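Local coordinates for structural protein VP1 (PDB 4U60) that forms the pentameric building block of a polyomavirus capsid and engages sialylated glycolipids, here binding the GM1 oligosaccharide, at residues N129-A134 and D248-L253; V244-I249 and R267-L272; G137-L142 and K179-G184. All blocks are in the same frame, centred on the assembly; numbering follows the deposited sequence.

Contact 1: N129-A134 and D248-L253; sequences NFHMFA and DIVGFL
His131 and Asp248 sit opposite each other as a non-hydrogen-bonded antiparallel pair, and their side chains join the two strands where the backbone does not. His131 ND1 donates to Asp248 OD1 over 2.7 Å at 164°; the oxygen lies in the imidazole plane and accepts the bond on its anti lone pair. The other ring nitrogen, NE2, donates just as flatly to a lone pair of Asn129 OD1 (2.8 Å), so the ring's rotation is fixed from both sides. With both nitrogens donating, the ring is consistent with a protonated imidazole, though Asp248 shares its charge with Arg267. Asn129 is held in turn: its ND2 makes a weak bond to Val250 O (2.9 Å) and a further one to Gly127 O.

Ile249 lies on the opposite sheet face with Phe130. The two form a hydrogen-bonded pair, Phe130 N to Ile249 O at 3.0 Å and Ile249 N to Phe130 O at 2.8 Å, while Ile249 CD1 rests against Phe130 CB at 4.1 Å. A neighbouring subunit packs on this face through its Ser103 and Val106. These are adjacent antiparallel strands, bound by backbone rungs and a polar network, in the jelly-roll sandwich of the viral coat protein.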
ATOM      1  N   ASN C 129      -2.842  -3.396 -15.447  1.00 10.47           N
ATOM      2  CA  ASN C 129      -1.976  -2.255 -15.701  1.00 10.55           C
ATOM      3  C   ASN C 129      -0.563  -2.738 -15.914  1.00 10.51           C
ATOM      4  O   ASN C 129      -0.099  -3.650 -15.220  1.00 11.24           O
ATOM      5  CB  ASN C 129      -2.013  -1.222 -14.572  1.00 10.69           C
ATOM      6  CG  ASN C 129      -3.057  -0.142 -14.810  1.00 10.97           C
ATOM      7  OD1 ASN C 129      -2.712   1.029 -15.027  1.00 10.83           O
ATOM      8  ND2 ASN C 129      -4.328  -0.547 -14.861  1.00 11.00           N
ATOM      9  N   PHE C 130       0.102  -2.137 -16.888  1.00  9.98           N
ATOM     10  CA  PHE C 130       1.499  -2.452 -17.199  1.00  9.95           C
ATOM     11  C   PHE C 130       2.161  -1.158 -17.589  1.00  9.94           C
ATOM     12  O   PHE C 130       1.717  -0.498 -18.528  1.00 10.01           O
ATOM     13  CB  PHE C 130       1.605  -3.515 -18.301  1.00 10.33           C
ATOM     14  CG  PHE C 130       3.008  -3.803 -18.760  1.00 10.48           C
ATOM     15  CD1 PHE C 130       3.886  -4.504 -17.951  1.00 10.67           C
ATOM     16  CD2 PHE C 130       3.450  -3.374 -19.998  1.00 10.92           C
ATOM     17  CE1 PHE C 130       5.185  -4.771 -18.396  1.00 10.77           C
ATOM     18  CE2 PHE C 130       4.740  -3.642 -20.436  1.00 11.02           C
ATOM     19  CZ  PHE C 130       5.599  -4.334 -19.631  1.00 10.97           C
ATOM     20  N   HIS C 131       3.209  -0.778 -16.863  1.00  9.47           N
ATOM     21  CA  HIS C 131       3.892   0.495 -17.067  1.00 10.06           C
ATOM     22  C   HIS C 131       5.371   0.288 -17.038  1.00 10.43           C
ATOM     23  O   HIS C 131       5.911  -0.208 -16.051  1.00 11.31           O
ATOM     24  CB  HIS C 131       3.487   1.521 -15.998  1.00 10.07           C
ATOM     25  CG  HIS C 131       2.024   1.760 -15.996  1.00 10.18           C
ATOM     26  ND1 HIS C 131       1.436   2.601 -16.906  1.00 10.25           N
ATOM     27  CD2 HIS C 131       1.018   1.196 -15.298  1.00 10.16           C
ATOM     28  CE1 HIS C 131       0.125   2.569 -16.753  1.00 10.36           C
ATOM     29  NE2 HIS C 131      -0.152   1.726 -15.779  1.00 10.22           N
ATOM     30  N   MET C 132       6.024   0.658 -18.135  1.00 10.63           N
ATOM     31  CA  MET C 132       7.460   0.623 -18.126  0.50 10.80           C
ATOM     32  C   MET C 132       8.020   1.710 -19.012  1.00 11.03           C
ATOM     33  O   MET C 132       7.366   2.214 -19.928  1.00 11.31           O
ATOM     34  CB  MET C 132       7.976  -0.751 -18.529  0.50 10.81           C
ATOM     35  CG  MET C 132       7.780  -1.072 -19.992  0.50 11.06           C
ATOM     36  SD  MET C 132       9.063  -0.405 -21.090  0.50 11.40           S
ATOM     37  CE  MET C 132      10.533  -1.341 -20.683  0.50 11.39           C
ATOM     38  N   PHE C 133       9.214   2.155 -18.652  1.00 10.91           N
ATOM     39  CA  PHE C 133       9.944   3.053 -19.536  1.00 11.08           C
ATOM     40  C   PHE C 133      11.427   2.729 -19.423  1.00 11.06           C
ATOM     41  O   PHE C 133      11.888   2.113 -18.460  1.00 10.91           O
ATOM     42  CB  PHE C 133       9.668   4.542 -19.272  1.00 11.86           C
ATOM     43  CG  PHE C 133      10.253   5.065 -17.993  1.00 12.15           C
ATOM     44  CD1 PHE C 133       9.558   4.950 -16.799  1.00 12.36           C
ATOM     45  CD2 PHE C 133      11.491   5.669 -17.988  1.00 13.01           C
ATOM     46  CE1 PHE C 133      10.080   5.433 -15.610  1.00 12.65           C
ATOM     47  CE2 PHE C 133      12.021   6.147 -16.784  1.00 13.46           C
ATOM     48  CZ  PHE C 133      11.310   6.024 -15.606  1.00 13.36           C
ATOM     49  N   ALA C 134      12.154   3.111 -20.463  1.00 10.84           N
ATOM     50  CA  ALA C 134      13.581   2.903 -20.520  1.00 11.05           C
ATOM     51  C   ALA C 134      14.214   4.066 -21.264  1.00 11.51           C
ATOM     52  O   ALA C 134      13.638   4.604 -22.229  1.00 11.90           O
ATOM     53  CB  ALA C 134      13.900   1.598 -21.208  1.00 11.08           C
ATOM     54  N   ASP C 248       2.431   1.727 -21.622  1.00 10.43           N
ATOM     55  CA  ASP C 248       1.526   2.106 -20.531  1.00 10.15           C
ATOM     56  C   ASP C 248       0.098   1.638 -20.776  1.00 10.18           C
ATOM     57  O   ASP C 248      -0.729   2.356 -21.329  1.00 11.45           O
ATOM     58  CB  ASP C 248       1.580   3.624 -20.312  1.00 10.17           C
ATOM     59  CG  ASP C 248       2.910   4.075 -19.764  1.00 10.54           C
ATOM     60  OD1 ASP C 248       3.117   3.891 -18.526  1.00 10.40           O
ATOM     61  OD2 ASP C 248       3.763   4.549 -20.553  1.00 11.01           O
ATOM     62  N   ILE C 249      -0.188   0.422 -20.330  1.00  9.51           N
ATOM     63  CA  ILE C 249      -1.531  -0.146 -20.416  1.00  9.69           C
ATOM     64  C   ILE C 249      -2.268   0.218 -19.132  1.00  9.48           C
ATOM     65  O   ILE C 249      -1.742  -0.004 -18.035  1.00  9.48           O
ATOM     66  CB  ILE C 249      -1.442  -1.674 -20.504  1.00  9.60           C
ATOM     67  CG1 ILE C 249      -0.752  -2.062 -21.821  1.00 10.00           C
ATOM     68  CG2 ILE C 249      -2.807  -2.317 -20.337  1.00 10.01           C
ATOM     69  CD1 ILE C 249      -0.315  -3.505 -21.908  1.00 10.06           C
ATOM     70  N   VAL C 250      -3.461   0.774 -19.259  1.00  9.66           N
ATOM     71  CA  VAL C 250      -4.217   1.236 -18.074  1.00  9.83           C
ATOM     72  C   VAL C 250      -5.469   0.433 -17.790  1.00 10.08           C
ATOM     73  O   VAL C 250      -6.150   0.696 -16.810  1.00 10.48           O
ATOM     74  CB  VAL C 250      -4.531   2.737 -18.135  1.00 10.01           C
ATOM     75  CG1 VAL C 250      -3.263   3.565 -18.047  1.00  9.92           C
ATOM     76  CG2 VAL C 250      -5.304   3.073 -19.406  1.00 10.37           C
ATOM     77  N   GLY C 251      -5.733  -0.577 -18.611  1.00 10.04           N
ATOM     78  CA  GLY C 251      -6.854  -1.476 -18.395  1.00 10.25           C
ATOM     79  C   GLY C 251      -7.532  -1.858 -19.699  1.00 10.80           C
ATOM     80  O   GLY C 251      -6.961  -1.712 -20.802  1.00 11.29           O
ATOM     81  N   PHE C 252      -8.757  -2.336 -19.557  1.00 10.99           N
ATOM     82  CA  PHE C 252      -9.623  -2.733 -20.682  1.00 11.55           C
ATOM     83  C   PHE C 252     -10.894  -1.911 -20.698  1.00 11.95           C
ATOM     84  O   PHE C 252     -11.505  -1.632 -19.659  1.00 12.20           O
ATOM     85  CB  PHE C 252      -9.992  -4.214 -20.571  1.00 11.78           C
ATOM     86  CG  PHE C 252      -8.813  -5.130 -20.723  1.00 11.44           C
ATOM     87  CD1 PHE C 252      -8.334  -5.464 -21.973  1.00 11.66           C
ATOM     88  CD2 PHE C 252      -8.159  -5.636 -19.611  1.00 11.25           C
ATOM     89  CE1 PHE C 252      -7.239  -6.293 -22.121  1.00 11.63           C
ATOM     90  CE2 PHE C 252      -7.046  -6.454 -19.755  1.00 11.01           C
ATOM     91  CZ  PHE C 252      -6.596  -6.779 -21.015  1.00 11.27           C
ATOM     92  N   LEU C 253     -11.331  -1.576 -21.911  1.00 12.36           N
ATOM     93  CA  LEU C 253     -12.654  -1.052 -22.157  1.00 13.19           C
ATOM     94  C   LEU C 253     -13.587  -2.228 -22.408  1.00 13.71           C
ATOM     95  O   LEU C 253     -13.278  -3.092 -23.221  1.00 13.94           O
ATOM     96  CB  LEU C 253     -12.635  -0.158 -23.383  1.00 14.05           C
ATOM     97  CG  LEU C 253     -13.953   0.533 -23.718  1.00 15.26           C
ATOM     98  CD1 LEU C 253     -14.192   1.711 -22.801  1.00 15.94           C
ATOM     99  CD2 LEU C 253     -13.952   0.979 -25.173  1.00 16.45           C
TER

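Contact 2: V244-I249 and R267-L272; sequences VSCCDI and RYFNIL
The axes of the short segments 244-249 and 267-272 run roughly antiparallel (149°) with a closest approach of 8.9 Å, too far for backbone pairing; side chains make the contact, Val244, Cys246 and Asp248 pointing toward Arg267, Phe269 and Ile271. Arg267 grips Asp248 side-on in a two-pronged salt bridge: NH2 meets OD1 at 2.8 Å and NE meets OD2 at 2.9 Å, each oxygen approached on its syn side. Carboxylate and guanidinium are nearly coplanar, 29° apart. The arginine runs extended through chi1 and chi2 and then bends at chi3 (-78°), bringing NE and NH2 to the carboxylate. The remaining nitrogen, NH1, is hydrogen-bonded to Thr97 OG1, while Asp248 OD1 also accepts from His131, so this buried charge is shared.

The two strands belong to one hairpin, 241-254 and 260-279, whose arms pair near its turn and spread apart here to face each other across the interior of the jelly-roll sandwich. Beside the salt bridge the contact is apolar. Val244 places CG1 squarely over the centre of the Phe269 ring, 3.2 Å above its plane, a close CH-pi contact. Its other methyl, CG2, meets Ile271 CD1 tip to tip at 3.7 Å. Cys246 comes in at the edge of the same ring, SG lying 4.0 Å from Phe269 CZ in a sulfur-aromatic contact, and its CB touches Arg267 CD at 3.8 Å.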
ATOM      1  N   VAL C 244      14.589   5.936 -26.300  1.00 13.37           N
ATOM      2  CA  VAL C 244      13.520   6.037 -25.313  1.00 13.33           C
ATOM      3  C   VAL C 244      12.456   5.024 -25.674  1.00 12.93           C
ATOM      4  O   VAL C 244      12.046   4.940 -26.838  1.00 12.70           O
ATOM      5  CB  VAL C 244      12.924   7.459 -25.305  1.00 14.49           C
ATOM      6  CG1 VAL C 244      11.845   7.576 -24.257  1.00 14.39           C
ATOM      7  CG2 VAL C 244      14.030   8.485 -25.075  1.00 15.27           C
ATOM      8  N   SER C 245      11.992   4.276 -24.667  1.00 11.87           N
ATOM      9  CA  SER C 245      11.028   3.213 -24.914  1.00 11.55           C
ATOM     10  C   SER C 245      10.026   3.161 -23.788  1.00 11.21           C
ATOM     11  O   SER C 245      10.368   3.508 -22.660  1.00 11.21           O
ATOM     12  CB  SER C 245      11.733   1.856 -25.013  1.00 11.65           C
ATOM     13  OG  SER C 245      12.823   1.898 -25.942  1.00 12.44           O
ATOM     14  N   CYS C 246       8.827   2.672 -24.069  1.00 11.10           N
ATOM     15  CA  CYS C 246       7.820   2.584 -23.010  1.00 10.71           C
ATOM     16  C   CYS C 246       6.621   1.746 -23.392  1.00 10.66           C
ATOM     17  O   CYS C 246       6.466   1.355 -24.554  1.00 10.65           O
ATOM     18  CB  CYS C 246       7.366   3.982 -22.571  1.00 11.16           C
ATOM     19  SG  CYS C 246       6.532   4.954 -23.846  1.00 12.72           S
ATOM     20  N   CYS C 247       5.787   1.458 -22.387  1.00 10.66           N
ATOM     21  CA  CYS C 247       4.478   0.882 -22.609  1.00 10.78           C
ATOM     22  C   CYS C 247       3.641   1.237 -21.393  1.00 10.50           C
ATOM     23  O   CYS C 247       4.097   1.085 -20.267  1.00 10.83           O
ATOM     24  CB  CYS C 247       4.547  -0.627 -22.803  1.00 11.00           C
ATOM     25  SG  CYS C 247       2.963  -1.374 -23.250  1.00 12.10           S
ATOM     26  N   ASP C 248       2.431   1.727 -21.622  1.00 10.43           N
ATOM     27  CA  ASP C 248       1.526   2.106 -20.531  1.00 10.15           C
ATOM     28  C   ASP C 248       0.098   1.638 -20.776  1.00 10.18           C
ATOM     29  O   ASP C 248      -0.729   2.356 -21.329  1.00 11.45           O
ATOM     30  CB  ASP C 248       1.580   3.624 -20.312  1.00 10.17           C
ATOM     31  CG  ASP C 248       2.910   4.075 -19.764  1.00 10.54           C
ATOM     32  OD1 ASP C 248       3.117   3.891 -18.526  1.00 10.40           O
ATOM     33  OD2 ASP C 248       3.763   4.549 -20.553  1.00 11.01           O
ATOM     34  N   ILE C 249      -0.188   0.422 -20.330  1.00  9.51           N
ATOM     35  CA  ILE C 249      -1.531  -0.146 -20.416  1.00  9.69           C
ATOM     36  C   ILE C 249      -2.268   0.218 -19.132  1.00  9.48           C
ATOM     37  O   ILE C 249      -1.742  -0.004 -18.035  1.00  9.48           O
ATOM     38  CB  ILE C 249      -1.442  -1.674 -20.504  1.00  9.60           C
ATOM     39  CG1 ILE C 249      -0.752  -2.062 -21.821  1.00 10.00           C
ATOM     40  CG2 ILE C 249      -2.807  -2.317 -20.337  1.00 10.01           C
ATOM     41  CD1 ILE C 249      -0.315  -3.505 -21.908  1.00 10.06           C
ATOM     42  N   ARG C 267       3.126   8.695 -23.032  1.00 11.31           N
ATOM     43  CA  ARG C 267       4.082   9.068 -22.011  1.00 11.41           C
ATOM     44  C   ARG C 267       4.949  10.204 -22.537  1.00 11.90           C
ATOM     45  O   ARG C 267       5.388  10.196 -23.701  1.00 12.31           O
ATOM     46  CB  ARG C 267       4.953   7.872 -21.646  1.00 11.22           C
ATOM     47  CG  ARG C 267       5.983   8.165 -20.568  1.00 11.34           C
ATOM     48  CD  ARG C 267       6.679   6.877 -20.144  1.00 11.19           C
ATOM     49  NE  ARG C 267       5.874   6.045 -19.239  1.00 10.98           N
ATOM     50  CZ  ARG C 267       5.896   6.117 -17.908  1.00 11.56           C
ATOM     51  NH1 ARG C 267       6.655   7.017 -17.277  1.00 12.46           N
ATOM     52  NH2 ARG C 267       5.158   5.291 -17.181  1.00 11.92           N
ATOM     53  N   TYR C 268       5.199  11.156 -21.648  1.00 11.98           N
ATOM     54  CA  TYR C 268       6.051  12.303 -21.898  1.00 12.89           C
ATOM     55  C   TYR C 268       7.402  12.117 -21.230  1.00 12.81           C
ATOM     56  O   TYR C 268       7.489  11.506 -20.169  1.00 12.11           O
ATOM     57  CB  TYR C 268       5.361  13.530 -21.310  1.00 13.68           C
ATOM     58  CG  TYR C 268       6.254  14.740 -21.202  1.00 14.76           C
ATOM     59  CD1 TYR C 268       6.402  15.611 -22.274  1.00 15.58           C
ATOM     60  CD2 TYR C 268       6.944  15.014 -20.027  1.00 15.28           C
ATOM     61  CE1 TYR C 268       7.228  16.740 -22.186  1.00 16.07           C
ATOM     62  CE2 TYR C 268       7.761  16.133 -19.924  1.00 15.94           C
ATOM     63  CZ  TYR C 268       7.889  16.997 -21.000  1.00 16.28           C
ATOM     64  OH  TYR C 268       8.690  18.114 -20.899  1.00 18.12           O
ATOM     65  N   PHE C 269       8.448  12.662 -21.844  1.00 13.00           N
ATOM     66  CA  PHE C 269       9.799  12.607 -21.313  1.00 13.33           C
ATOM     67  C   PHE C 269      10.504  13.942 -21.468  1.00 14.22           C
ATOM     68  O   PHE C 269      10.420  14.567 -22.520  1.00 14.40           O
ATOM     69  CB  PHE C 269      10.663  11.585 -22.070  1.00 13.39           C
ATOM     70  CG  PHE C 269      10.105  10.192 -22.129  1.00 12.85           C
ATOM     71  CD1 PHE C 269       9.186   9.847 -23.113  1.00 13.02           C
ATOM     72  CD2 PHE C 269      10.562   9.198 -21.260  1.00 13.14           C
ATOM     73  CE1 PHE C 269       8.713   8.553 -23.226  1.00 13.11           C
ATOM     74  CE2 PHE C 269      10.058   7.901 -21.365  1.00 13.12           C
ATOM     75  CZ  PHE C 269       9.134   7.608 -22.349  1.00 12.69           C
ATOM     76  N   ASN C 270      11.233  14.331 -20.433  1.00 14.51           N
ATOM     77  CA  ASN C 270      12.163  15.453 -20.498  0.50 15.59           C
ATOM     78  C   ASN C 270      13.482  14.962 -19.934  1.00 15.45           C
ATOM     79  O   ASN C 270      13.597  14.699 -18.739  1.00 15.11           O
ATOM     80  CB  ASN C 270      11.639  16.666 -19.717  0.50 16.38           C
ATOM     81  CG  ASN C 270      12.518  17.901 -19.884  0.50 17.71           C
ATOM     82  OD1 ASN C 270      12.158  18.848 -20.586  0.50 19.09           O
ATOM     83  ND2 ASN C 270      13.675  17.895 -19.240  0.50 18.06           N
ATOM     84  N   ILE C 271      14.465  14.822 -20.809  1.00 15.48           N
ATOM     85  CA  ILE C 271      15.735  14.207 -20.467  1.00 15.64           C
ATOM     86  C   ILE C 271      16.852  15.246 -20.506  1.00 16.20           C
ATOM     87  O   ILE C 271      17.004  15.978 -21.483  1.00 16.13           O
ATOM     88  CB  ILE C 271      16.047  13.045 -21.436  1.00 15.73           C
ATOM     89  CG1 ILE C 271      14.943  11.990 -21.338  1.00 15.37           C
ATOM     90  CG2 ILE C 271      17.415  12.465 -21.143  1.00 16.02           C
ATOM     91  CD1 ILE C 271      14.845  11.066 -22.518  1.00 15.76           C
ATOM     92  N   LEU C 272      17.609  15.311 -19.422  1.00 16.33           N
ATOM     93  CA  LEU C 272      18.756  16.199 -19.307  1.00 17.80           C
ATOM     94  C   LEU C 272      20.002  15.429 -19.669  1.00 17.56           C
ATOM     95  O   LEU C 272      20.209  14.342 -19.146  1.00 17.08           O
ATOM     96  CB  LEU C 272      18.857  16.709 -17.872  1.00 18.90           C
ATOM     97  CG  LEU C 272      20.023  17.640 -17.579  1.00 21.05           C
ATOM     98  CD1 LEU C 272      19.780  18.986 -18.229  1.00 22.21           C
ATOM     99  CD2 LEU C 272      20.221  17.788 -16.074  1.00 21.88           C
TER

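Contact 3: G137-L142 and K179-G184; sequences GEPLEL and KLTKDG
Leu180 points toward segment 137-142 and is crossed obliquely by both Leu140 and Leu142. Leu180 CD2 meets Leu140 CD2 at 4.0 Å, while Leu142 touches Leu180 nearer the backbone, its CD1 4.0 Å from Leu180 CB. The first torsion of Leu180, near 180°, swings its CG away from the backbone N and sets the branched end beside Leu140. Beside these leucines the backbones are tied by a short, straight bond, Leu180 N to Leu140 O at 2.8 Å and 172°. A single water makes the next link: it accepts from Leu140 N and donates to Leu180 O, both at 2.9 Å, bridging the two backbones where no direct bond is made between Leu140 N and Leu180 O.

Pro139 lays CB near Leu180 O (3.8 Å), and its CG touches the methyl CG2 of the exposed Thr181 at 4.1 Å.

Glu141 and Lys179 form a non-hydrogen-bonded pair, and their extended side chains run side by side, pointing the same way. Glu141 OE2 stays 4.5 Å from Lys179 NZ, beyond a salt bridge, so any attraction is probably a weak, longer-range one. The other carboxylate oxygen, OE1, accepts from the backbone N of Asn198.

Lys179 belongs to strand 177-179, at one edge of a small three-stranded antiparallel sheet, in which 141-144 is the middle strand and 191-193 the other edge. The side chain of Leu180 touches Phe186, Thr70 of strand 69-74 and Ser245 of strand 241-254, while Leu140 packs on Thr201 and Tyr203 of strand 201-208.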
ATOM      1  N   GLY C 137      21.506   4.709 -24.207  1.00 13.88           N
ATOM      2  CA  GLY C 137      22.379   5.213 -25.250  1.00 14.69           C
ATOM      3  C   GLY C 137      22.495   4.289 -26.441  1.00 15.10           C
ATOM      4  O   GLY C 137      23.377   4.464 -27.282  1.00 15.78           O
ATOM      5  N   GLU C 138      21.618   3.304 -26.506  1.00 14.82           N
ATOM      6  CA  GLU C 138      21.596   2.319 -27.587  1.00 15.24           C
ATOM      7  C   GLU C 138      20.247   1.601 -27.445  1.00 14.47           C
ATOM      8  O   GLU C 138      19.568   1.800 -26.455  1.00 13.92           O
ATOM      9  CB  GLU C 138      22.773   1.364 -27.450  1.00 16.01           C
ATOM     10  CG  GLU C 138      22.812   0.597 -26.146  1.00 16.21           C
ATOM     11  CD  GLU C 138      24.124  -0.118 -26.002  1.00 17.06           C
ATOM     12  OE1 GLU C 138      24.172  -1.307 -26.359  1.00 18.90           O
ATOM     13  OE2 GLU C 138      25.121   0.504 -25.570  1.00 18.03           O
ATOM     14  N   PRO C 139      19.846   0.800 -28.431  1.00 14.30           N
ATOM     15  CA  PRO C 139      18.538   0.150 -28.313  1.00 14.06           C
ATOM     16  C   PRO C 139      18.397  -0.738 -27.084  1.00 13.34           C
ATOM     17  O   PRO C 139      19.368  -1.347 -26.626  1.00 13.67           O
ATOM     18  CB  PRO C 139      18.458  -0.699 -29.572  1.00 14.44           C
ATOM     19  CG  PRO C 139      19.264   0.077 -30.574  1.00 15.09           C
ATOM     20  CD  PRO C 139      20.442   0.608 -29.770  1.00 15.13           C
ATOM     21  N   LEU C 140      17.189  -0.748 -26.536  1.00 12.73           N
ATOM     22  CA  LEU C 140      16.879  -1.622 -25.420  1.00 12.62           C
ATOM     23  C   LEU C 140      17.099  -3.056 -25.877  1.00 12.17           C
ATOM     24  O   LEU C 140      16.609  -3.451 -26.927  1.00 12.69           O
ATOM     25  CB  LEU C 140      15.444  -1.418 -24.957  1.00 12.54           C
ATOM     26  CG  LEU C 140      14.947  -2.324 -23.834  1.00 12.08           C
ATOM     27  CD1 LEU C 140      15.653  -2.067 -22.502  1.00 12.14           C
ATOM     28  CD2 LEU C 140      13.437  -2.201 -23.663  1.00 12.18           C
ATOM     29  N   GLU C 141      17.851  -3.821 -25.092  1.00 12.08           N
ATOM     30  CA  GLU C 141      18.159  -5.198 -25.413  1.00 11.98           C
ATOM     31  C   GLU C 141      17.078  -6.079 -24.797  1.00 11.06           C
ATOM     32  O   GLU C 141      16.717  -5.904 -23.646  1.00 11.08           O
ATOM     33  CB  GLU C 141      19.569  -5.550 -24.945  1.00 12.82           C
ATOM     34  CG  GLU C 141      20.608  -4.877 -25.828  1.00 13.75           C
ATOM     35  CD  GLU C 141      21.984  -4.733 -25.199  1.00 15.10           C
ATOM     36  OE1 GLU C 141      22.081  -4.200 -24.072  1.00 15.60           O
ATOM     37  OE2 GLU C 141      22.981  -5.094 -25.889  1.00 17.09           O
ATOM     38  N   LEU C 142      16.556  -6.992 -25.608  1.00 11.12           N
ATOM     39  CA  LEU C 142      15.371  -7.780 -25.261  1.00 10.89           C
ATOM     40  C   LEU C 142      15.689  -9.265 -25.114  1.00 10.43           C
ATOM     41  O   LEU C 142      16.573  -9.803 -25.808  1.00 11.12           O
ATOM     42  CB  LEU C 142      14.304  -7.641 -26.345  1.00 11.18           C
ATOM     43  CG  LEU C 142      13.770  -6.232 -26.622  1.00 11.55           C
ATOM     44  CD1 LEU C 142      12.870  -6.246 -27.850  1.00 12.01           C
ATOM     45  CD2 LEU C 142      13.039  -5.668 -25.409  1.00 11.43           C
ATOM     46  N   LYS C 179      16.725  -6.716 -30.190  1.00 13.93           N
ATOM     47  CA  LYS C 179      16.878  -5.329 -29.765  1.00 14.47           C
ATOM     48  C   LYS C 179      15.656  -4.567 -30.221  1.00 14.09           C
ATOM     49  O   LYS C 179      15.148  -4.803 -31.308  1.00 14.50           O
ATOM     50  CB  LYS C 179      18.117  -4.698 -30.396  1.00 15.95           C
ATOM     51  CG  LYS C 179      19.407  -5.326 -29.904  1.00 17.38           C
ATOM     52  CD  LYS C 179      20.631  -4.593 -30.384  1.00 20.11           C
ATOM     53  CE  LYS C 179      21.882  -5.231 -29.812  1.00 21.54           C
ATOM     54  NZ  LYS C 179      23.086  -4.564 -30.344  1.00 25.07           N
ATOM     55  N   LEU C 180      15.197  -3.651 -29.385  1.00 13.44           N
ATOM     56  CA  LEU C 180      14.005  -2.863 -29.665  1.00 13.43           C
ATOM     57  C   LEU C 180      14.345  -1.739 -30.636  1.00 14.25           C
ATOM     58  O   LEU C 180      14.731  -0.635 -30.238  1.00 14.24           O
ATOM     59  CB  LEU C 180      13.424  -2.316 -28.370  1.00 13.13           C
ATOM     60  CG  LEU C 180      12.142  -1.465 -28.439  1.00 13.07           C
ATOM     61  CD1 LEU C 180      11.083  -2.112 -29.316  1.00 13.63           C
ATOM     62  CD2 LEU C 180      11.601  -1.178 -27.046  1.00 12.80           C
ATOM     63  N   THR C 181      14.196  -2.045 -31.924  1.00 14.93           N
ATOM     64  CA  THR C 181      14.574  -1.143 -33.016  1.00 15.86           C
ATOM     65  C   THR C 181      13.413  -0.649 -33.875  1.00 16.10           C
ATOM     66  O   THR C 181      13.639   0.037 -34.877  1.00 17.21           O
ATOM     67  CB  THR C 181      15.585  -1.853 -33.919  1.00 16.58           C
ATOM     68  OG1 THR C 181      15.015  -3.087 -34.369  1.00 16.72           O
ATOM     69  CG2 THR C 181      16.892  -2.137 -33.161  1.00 16.66           C
ATOM     70  N   LYS C 182      12.183  -0.983 -33.491  1.00 15.55           N
ATOM     71  CA  LYS C 182      11.015  -0.599 -34.265  1.00 16.03           C
ATOM     72  C   LYS C 182       9.845  -0.329 -33.333  1.00 14.99           C
ATOM     73  O   LYS C 182       9.532  -1.148 -32.488  1.00 15.19           O
ATOM     74  CB  LYS C 182      10.641  -1.701 -35.248  1.00 17.03           C
ATOM     75  CG  LYS C 182       9.611  -1.255 -36.273  1.00 18.74           C
ATOM     76  CD  LYS C 182       9.352  -2.296 -37.352  1.00 20.69           C
ATOM     77  N   ASP C 183       9.234   0.833 -33.512  1.00 14.94           N
ATOM     78  CA  ASP C 183       8.049   1.228 -32.788  1.00 14.28           C
ATOM     79  C   ASP C 183       6.846   0.407 -33.216  1.00 14.25           C
ATOM     80  O   ASP C 183       6.673   0.145 -34.398  1.00 14.94           O
ATOM     81  CB  ASP C 183       7.755   2.698 -33.064  1.00 14.59           C
ATOM     82  CG  ASP C 183       6.529   3.185 -32.336  1.00 14.59           C
ATOM     83  OD1 ASP C 183       6.601   3.280 -31.095  1.00 14.14           O
ATOM     84  OD2 ASP C 183       5.519   3.511 -33.017  1.00 15.67           O
ATOM     85  N   GLY C 184       6.009   0.027 -32.247  1.00 13.55           N
ATOM     86  CA  GLY C 184       4.751  -0.624 -32.568  1.00 14.06           C
ATOM     87  C   GLY C 184       4.849  -1.990 -33.229  1.00 14.18           C
ATOM     88  O   GLY C 184       3.958  -2.385 -33.987  1.00 15.69           O
TER
HETATM   89  O   HOH W   1      15.126   0.797 -27.804  1.00 15.65           O

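Overall arrangement
Contacts 1 and 2 are 12 Å apart between centres and share strand 241-254, Asp248 included. A probable hydrogen bond from Met132 N to Cys247 O, 2.9 Å long, ties them directly, and Phe133 CD1 comes within 3.6 Å of Arg267 NH1. Contact 3 lies on the outer side of this sheet, about 13 Å from contact 2 and 18 Å from contact 1, centre to centre. Leu180 CD2 touches Ser245 OG at 3.5 Å, and Leu140 CD1 lies 4.3 Å from Ala134 CB. None of these residues lines a glycan pocket. One route toward a pocket runs through Leu253, at the end of 248-253, which touches Met110 and Thr112, close in sequence to His109 and Arg114.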